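Local coordinates for protein 6-O-methylguanine DNA methyltransferase (Enterococcus faecalis, PDB 2B6C) that is of unknown function but, as an AlkD-like all-helical protein, probably takes part in the repair of alkylated DNA, at residues S20-H25 and A102-V107; F27-I32 and E68-Y73. One frame throughout, in Å; residues are numbered along the deposited sequence.

Contact 1 of 2, residues S20-H25 and A102-V107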
loop_
_atom_site.group_PDB
_atom_site.type_symbol
_atom_site.label_atom_id
_atom_site.label_comp_id
_atom_site.label_asym_id
_atom_site.label_seq_id
_atom_site.Cartn_x
_atom_site.Cartn_y
_atom_site.Cartn_z
ATOM N N SER B 20 11.525 -29.000 -7.679
ATOM C CA SER B 20 10.800 -30.120 -7.126
ATOM C C SER B 20 11.647 -30.891 -6.125
ATOM O O SER B 20 11.169 -31.227 -5.052
ATOM C CB SER B 20 10.367 -31.074 -8.233
ATOM O OG SER B 20 9.694 -32.160 -7.648
ATOM N N ALA B 21 12.903 -31.171 -6.494
ATOM C CA ALA B 21 13.835 -31.944 -5.659
ATOM C C ALA B 21 14.083 -31.257 -4.318
ATOM O O ALA B 21 14.138 -31.892 -3.256
ATOM C CB ALA B 21 15.179 -32.181 -6.436
ATOM N N TYR B 22 14.183 -29.936 -4.371
ATOM C CA TYR B 22 14.436 -29.122 -3.216
ATOM C C TYR B 22 13.303 -29.180 -2.167
ATOM O O TYR B 22 13.549 -29.092 -0.938
ATOM C CB TYR B 22 14.691 -27.713 -3.729
ATOM C CG TYR B 22 14.972 -26.698 -2.672
ATOM C CD1 TYR B 22 14.051 -25.677 -2.415
ATOM C CD2 TYR B 22 16.166 -26.744 -1.927
ATOM C CE1 TYR B 22 14.310 -24.714 -1.450
ATOM C CE2 TYR B 22 16.440 -25.794 -0.946
ATOM C CZ TYR B 22 15.502 -24.775 -0.727
ATOM O OH TYR B 22 15.731 -23.821 0.237
HETATM N N MSE B 23 12.065 -29.367 -2.651
HETATM C CA MSE B 23 10.903 -29.596 -1.785
HETATM C C MSE B 23 10.624 -31.050 -1.607
HETATM O O MSE B 23 9.508 -31.402 -1.249
HETATM C CB MSE B 23 9.644 -28.918 -2.339
HETATM C CG MSE B 23 9.845 -27.482 -2.581
HETATM SE SE MSE B 23 10.421 -26.480 -0.938
HETATM C CE MSE B 23 10.573 -24.765 -1.758
ATOM N N LYS B 24 11.636 -31.899 -1.834
ATOM C CA LYS B 24 11.550 -33.349 -1.611
ATOM C C LYS B 24 10.489 -34.061 -2.474
ATOM O O LYS B 24 9.826 -34.997 -1.995
ATOM C CB LYS B 24 11.361 -33.718 -0.116
ATOM C CG LYS B 24 12.304 -33.031 0.879
ATOM C CD LYS B 24 13.296 -34.022 1.449
ATOM C CE LYS B 24 13.964 -33.428 2.665
ATOM N NZ LYS B 24 14.261 -34.401 3.749
ATOM N N HIS B 25 10.339 -33.617 -3.726
ATOM C CA HIS B 25 9.546 -34.333 -4.748
ATOM C C HIS B 25 8.104 -34.565 -4.374
ATOM O O HIS B 25 7.524 -35.578 -4.762
ATOM C CB HIS B 25 10.163 -35.715 -5.073
ATOM C CG HIS B 25 11.563 -35.636 -5.571
ATOM N ND1 HIS B 25 11.879 -35.199 -6.843
ATOM C CD2 HIS B 25 12.737 -35.915 -4.957
ATOM C CE1 HIS B 25 13.190 -35.239 -6.997
ATOM N NE2 HIS B 25 13.732 -35.670 -5.867
ATOM N N ALA B 102 0.507 -28.160 2.239
ATOM C CA ALA B 102 1.380 -27.540 3.214
ATOM C C ALA B 102 2.790 -28.082 3.196
ATOM O O ALA B 102 3.008 -29.319 3.232
ATOM C CB ALA B 102 0.799 -27.694 4.623
ATOM N N TRP B 103 3.738 -27.145 3.179
ATOM C CA TRP B 103 5.149 -27.455 3.385
ATOM C C TRP B 103 5.734 -26.116 3.841
ATOM O O TRP B 103 5.007 -25.129 3.857
ATOM C CB TRP B 103 5.792 -27.946 2.077
ATOM C CG TRP B 103 7.169 -28.549 2.220
ATOM C CD1 TRP B 103 8.319 -28.125 1.616
ATOM C CD2 TRP B 103 7.523 -29.710 3.000
ATOM N NE1 TRP B 103 9.373 -28.953 1.969
ATOM C CE2 TRP B 103 8.902 -29.944 2.796
ATOM C CE3 TRP B 103 6.794 -30.595 3.817
ATOM C CZ2 TRP B 103 9.580 -31.002 3.403
ATOM C CZ3 TRP B 103 7.481 -31.668 4.419
ATOM C CH2 TRP B 103 8.857 -31.842 4.213
ATOM N N TRP B 104 7.020 -26.034 4.181
ATOM C CA TRP B 104 7.493 -24.779 4.803
ATOM C C TRP B 104 7.367 -23.580 3.839
ATOM O O TRP B 104 7.214 -22.442 4.261
ATOM C CB TRP B 104 8.932 -24.935 5.331
ATOM C CG TRP B 104 9.949 -25.209 4.228
ATOM C CD1 TRP B 104 10.457 -26.439 3.856
ATOM C CD2 TRP B 104 10.559 -24.247 3.362
ATOM N NE1 TRP B 104 11.344 -26.289 2.813
ATOM C CE2 TRP B 104 11.428 -24.962 2.487
ATOM C CE3 TRP B 104 10.489 -22.838 3.253
ATOM C CZ2 TRP B 104 12.201 -24.326 1.517
ATOM C CZ3 TRP B 104 11.238 -22.207 2.258
ATOM C CH2 TRP B 104 12.092 -22.955 1.409
ATOM N N ASP B 105 7.424 -23.845 2.534
ATOM C CA ASP B 105 7.394 -22.788 1.543
ATOM C C ASP B 105 6.032 -22.056 1.506
ATOM O O ASP B 105 5.998 -20.812 1.533
ATOM C CB ASP B 105 7.846 -23.303 0.158
ATOM C CG ASP B 105 6.972 -24.432 -0.393
ATOM O OD1 ASP B 105 6.394 -25.205 0.390
ATOM O OD2 ASP B 105 6.859 -24.561 -1.644
ATOM N N SER B 106 4.931 -22.804 1.456
ATOM C CA SER B 106 3.591 -22.179 1.499
ATOM C C SER B 106 3.178 -21.672 2.881
ATOM O O SER B 106 2.558 -20.635 2.991
ATOM C CB SER B 106 2.494 -23.117 0.965
ATOM O OG SER B 106 2.293 -24.221 1.841
ATOM N N VAL B 107 3.494 -22.430 3.930
ATOM C CA VAL B 107 3.120 -22.062 5.296
ATOM C C VAL B 107 3.828 -20.763 5.748
ATOM O O VAL B 107 3.193 -19.900 6.392
ATOM C CB VAL B 107 3.392 -23.243 6.296
ATOM C CG1 VAL B 107 3.184 -22.809 7.755
ATOM C CG2 VAL B 107 2.478 -24.431 5.960
HETATM O O HOH W 1 12.293 -28.758 1.378
#

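Contact 2 of 2, residues F27-I32 and E68-Y73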
loop_
_atom_site.group_PDB
_atom_site.type_symbol
_atom_site.label_atom_id
_atom_site.label_comp_id
_atom_site.label_asym_id
_atom_site.label_seq_id
_atom_site.Cartn_x
_atom_site.Cartn_y
_atom_site.Cartn_z
ATOM N N PHE B 27 5.684 -31.937 -4.718
ATOM C CA PHE B 27 4.881 -31.006 -5.494
ATOM C C PHE B 27 5.295 -31.117 -6.922
ATOM O O PHE B 27 6.458 -31.431 -7.214
ATOM C CB PHE B 27 5.089 -29.551 -5.042
ATOM C CG PHE B 27 4.733 -29.314 -3.603
ATOM C CD1 PHE B 27 5.736 -29.149 -2.650
ATOM C CD2 PHE B 27 3.386 -29.250 -3.202
ATOM C CE1 PHE B 27 5.417 -28.943 -1.281
ATOM C CE2 PHE B 27 3.048 -29.068 -1.844
ATOM C CZ PHE B 27 4.079 -28.930 -0.876
ATOM N N VAL B 28 4.358 -30.806 -7.817
ATOM C CA VAL B 28 4.666 -30.607 -9.230
ATOM C C VAL B 28 5.055 -29.114 -9.409
ATOM O O VAL B 28 4.354 -28.216 -8.904
ATOM C CB VAL B 28 3.472 -31.072 -10.147
ATOM C CG1 VAL B 28 3.782 -30.909 -11.666
ATOM C CG2 VAL B 28 3.129 -32.522 -9.858
ATOM N N PHE B 29 6.167 -28.852 -10.104
ATOM C CA PHE B 29 6.570 -27.485 -10.422
ATOM C C PHE B 29 6.459 -27.187 -11.907
ATOM O O PHE B 29 6.609 -28.101 -12.751
ATOM C CB PHE B 29 8.017 -27.212 -9.961
ATOM C CG PHE B 29 8.120 -26.843 -8.502
ATOM C CD1 PHE B 29 8.132 -27.834 -7.523
ATOM C CD2 PHE B 29 8.164 -25.502 -8.109
ATOM C CE1 PHE B 29 8.200 -27.480 -6.124
ATOM C CE2 PHE B 29 8.240 -25.138 -6.749
ATOM C CZ PHE B 29 8.280 -26.135 -5.766
ATOM N N ALA B 30 6.236 -25.917 -12.235
ATOM C CA ALA B 30 6.298 -25.501 -13.630
ATOM C C ALA B 30 7.768 -25.231 -13.981
ATOM O O ALA B 30 8.170 -25.405 -15.108
ATOM C CB ALA B 30 5.434 -24.262 -13.881
ATOM N N GLY B 31 8.554 -24.808 -12.994
ATOM C CA GLY B 31 9.941 -24.447 -13.212
ATOM C C GLY B 31 10.147 -22.956 -13.392
ATOM O O GLY B 31 10.925 -22.538 -14.246
ATOM N N ILE B 32 9.459 -22.170 -12.559
ATOM C CA ILE B 32 9.538 -20.712 -12.587
ATOM C C ILE B 32 10.083 -20.176 -11.272
ATOM O O ILE B 32 9.325 -20.042 -10.304
ATOM C CB ILE B 32 8.136 -20.063 -12.781
ATOM C CG1 ILE B 32 7.335 -20.764 -13.886
ATOM C CG2 ILE B 32 8.289 -18.546 -13.074
ATOM C CD1 ILE B 32 7.916 -20.601 -15.291
ATOM N N GLU B 68 0.516 -26.935 -10.406
ATOM C CA GLU B 68 1.887 -26.548 -10.176
ATOM C C GLU B 68 2.009 -25.651 -8.958
ATOM O O GLU B 68 1.147 -24.778 -8.707
ATOM C CB GLU B 68 2.442 -25.888 -11.429
ATOM C CG GLU B 68 2.346 -26.778 -12.633
ATOM C CD GLU B 68 0.967 -26.793 -13.380
ATOM O OE1 GLU B 68 -0.102 -26.276 -12.943
ATOM O OE2 GLU B 68 0.973 -27.404 -14.445
ATOM N N ARG B 69 3.085 -25.875 -8.222
ATOM C CA ARG B 69 3.357 -25.210 -6.950
ATOM C C ARG B 69 3.394 -23.664 -7.089
ATOM O O ARG B 69 2.921 -22.960 -6.235
ATOM C CB ARG B 69 4.688 -25.751 -6.415
ATOM C CG ARG B 69 5.009 -25.408 -4.970
ATOM C CD ARG B 69 3.792 -25.502 -4.072
ATOM N NE ARG B 69 4.151 -25.540 -2.645
ATOM C CZ ARG B 69 3.277 -25.696 -1.654
ATOM N NH1 ARG B 69 1.983 -25.817 -1.937
ATOM N NH2 ARG B 69 3.700 -25.729 -0.382
ATOM N N GLU B 70 3.948 -23.156 -8.182
ATOM C CA GLU B 70 4.057 -21.689 -8.363
ATOM C C GLU B 70 2.674 -20.972 -8.358
ATOM O O GLU B 70 2.581 -19.801 -8.014
ATOM C CB GLU B 70 4.873 -21.374 -9.615
ATOM C CG GLU B 70 6.304 -21.925 -9.565
ATOM C CD GLU B 70 6.461 -23.242 -10.304
ATOM O OE1 GLU B 70 5.530 -24.076 -10.312
ATOM O OE2 GLU B 70 7.534 -23.459 -10.891
ATOM N N TYR B 71 1.613 -21.691 -8.709
ATOM C CA TYR B 71 0.259 -21.156 -8.611
ATOM C C TYR B 71 -0.219 -20.967 -7.182
ATOM O O TYR B 71 -1.022 -20.063 -6.932
ATOM C CB TYR B 71 -0.717 -22.013 -9.389
ATOM C CG TYR B 71 -0.435 -21.963 -10.886
ATOM C CD1 TYR B 71 -0.571 -20.756 -11.616
ATOM C CD2 TYR B 71 -0.042 -23.106 -11.571
ATOM C CE1 TYR B 71 -0.333 -20.713 -12.986
ATOM C CE2 TYR B 71 0.229 -23.065 -12.939
ATOM C CZ TYR B 71 0.078 -21.870 -13.637
ATOM O OH TYR B 71 0.345 -21.866 -14.991
ATOM N N GLN B 72 0.270 -21.791 -6.243
ATOM C CA GLN B 72 -0.022 -21.524 -4.804
ATOM C C GLN B 72 0.699 -20.264 -4.375
ATOM O O GLN B 72 0.156 -19.479 -3.589
ATOM C CB GLN B 72 0.347 -22.679 -3.858
ATOM C CG GLN B 72 -0.578 -23.869 -3.891
ATOM C CD GLN B 72 -0.241 -24.843 -4.985
ATOM O OE1 GLN B 72 -0.889 -24.854 -6.043
ATOM N NE2 GLN B 72 0.746 -25.687 -4.742
ATOM N N TYR B 73 1.898 -20.042 -4.928
ATOM C CA TYR B 73 2.678 -18.842 -4.597
ATOM C C TYR B 73 1.979 -17.614 -5.152
ATOM O O TYR B 73 1.967 -16.568 -4.496
ATOM C CB TYR B 73 4.102 -18.879 -5.163
ATOM C CG TYR B 73 4.978 -20.043 -4.727
ATOM C CD1 TYR B 73 4.758 -20.713 -3.511
ATOM C CD2 TYR B 73 6.090 -20.436 -5.522
ATOM C CE1 TYR B 73 5.568 -21.759 -3.118
ATOM C CE2 TYR B 73 6.912 -21.493 -5.141
ATOM C CZ TYR B 73 6.659 -22.143 -3.924
ATOM O OH TYR B 73 7.488 -23.166 -3.523
#

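Contact 1 of 2, residues S20-H25 and A102-V107
Trp103 and Trp104, neighbours in sequence, both turn their NE1-H groups onto one water, which in turn donates to the backbone oxygen of Tyr22 at 2.7 Å. That water bridges the end of helix 13-22 and the start of helix 104-120. Beside this water, Met23, present as selenomethionine, reaches across to both indoles. Its SE meets Trp103 CD1 at 3.7 Å, at the edge of that ring, and lies obliquely 4.4 Å from the centroid of the Trp104 five-membered ring: two Met-aromatic contacts from one selenium. Bent at chi2 (-57°) and extended at chi3, the chain carries CE on to Trp104 CZ2 and to Asp105 CB at 3.6 Å. Tyr22 extends the apolar patch, its CE1 meeting the benzo edge of Trp104 at CZ2, 3.7 Å away, with the two side chains roughly at right angles. Asp105 touches the methyl with CB; its carboxylate forms a salt bridge with Arg69 and probably a hydrogen bond with Tyr73, both of helix 69-81. Helix 13-22 ends in a Schellman motif with Lys24 at C-prime; across the contact, Trp103 takes the N-cap position of helix 104-120, two helix ends facing each other in an AlkD-like all-helical fold.

Contact 2 of 2, residues F27-I32 and E68-Y73
The loop between helices 13-22 and 34-48 is fastened to the first turn of helix 69-81, where Glu70 accepts three consecutive backbone amides. Ala30 N points almost straight at Glu70 OE1 (2.8 Å, 176° at the hydrogen), which accepts with its syn lone pair. OE2 takes two donors: Gly31 N at 2.7 Å on the syn side and Ile32 N at 2.9 Å on the anti side, both somewhat out of the carboxylate plane. Ala30 has right-handed backbone angles and Gly31 left-handed ones, which turns these N-H groups inward as an anion-binding nest. With three buried bonds of this kind, the carboxylate is probably stabilised in its charged form. Just before this turn, Val28 O receives Arg69 N at 2.7 Å.

Arg69 packs along two phenylalanines, its CB on Phe29 and its guanidinium on Phe27. CB sits over the centre of the Phe29 ring, 3.6 Å from the centroid, a CH-pi contact, while OE2 of Glu70 approaches the same ring at its edge, 3.5 Å from CD2. A bend at chi2 (40°) carries the chain on to Phe27, where the guanidinium lies flat on the ring, the planes only 13° apart and CZ 3.6 Å from the centroid. This is a cation-pi stack; Lys101 O holds NH1 of the same group and Asp105 pairs with NH2. Ala16 and Met19 of helix 13-22 also touch Phe29. The whole is an anion-binding nest occupied by a glutamate carboxylate, joined to an arginine–phenylalanine stack, tying an interhelical loop to a helix N-terminus in this all-helical fold.

Contacts 1 and 2 have centres 10 Å apart and meet directly at the start of helix 104-120. Asp105 of contact 1 forms a salt bridge with Arg69 of contact 2, OD1 to NH2 at 2.9 Å, and its OD2 probably hydrogen-bonds to Tyr73 OH. The guanidinium that stacks in contact 2 is therefore also fixed through contact 1. Met23 touches Phe29 and Tyr73, so the apolar parts are continuous too. Together they bring helices 13-22, 69-81 and 104-120 to one place. Glycerol, probably from the crystallisation liquor, hydrogen-bonds to Ser20 and His25, and glycerol also to Glu68.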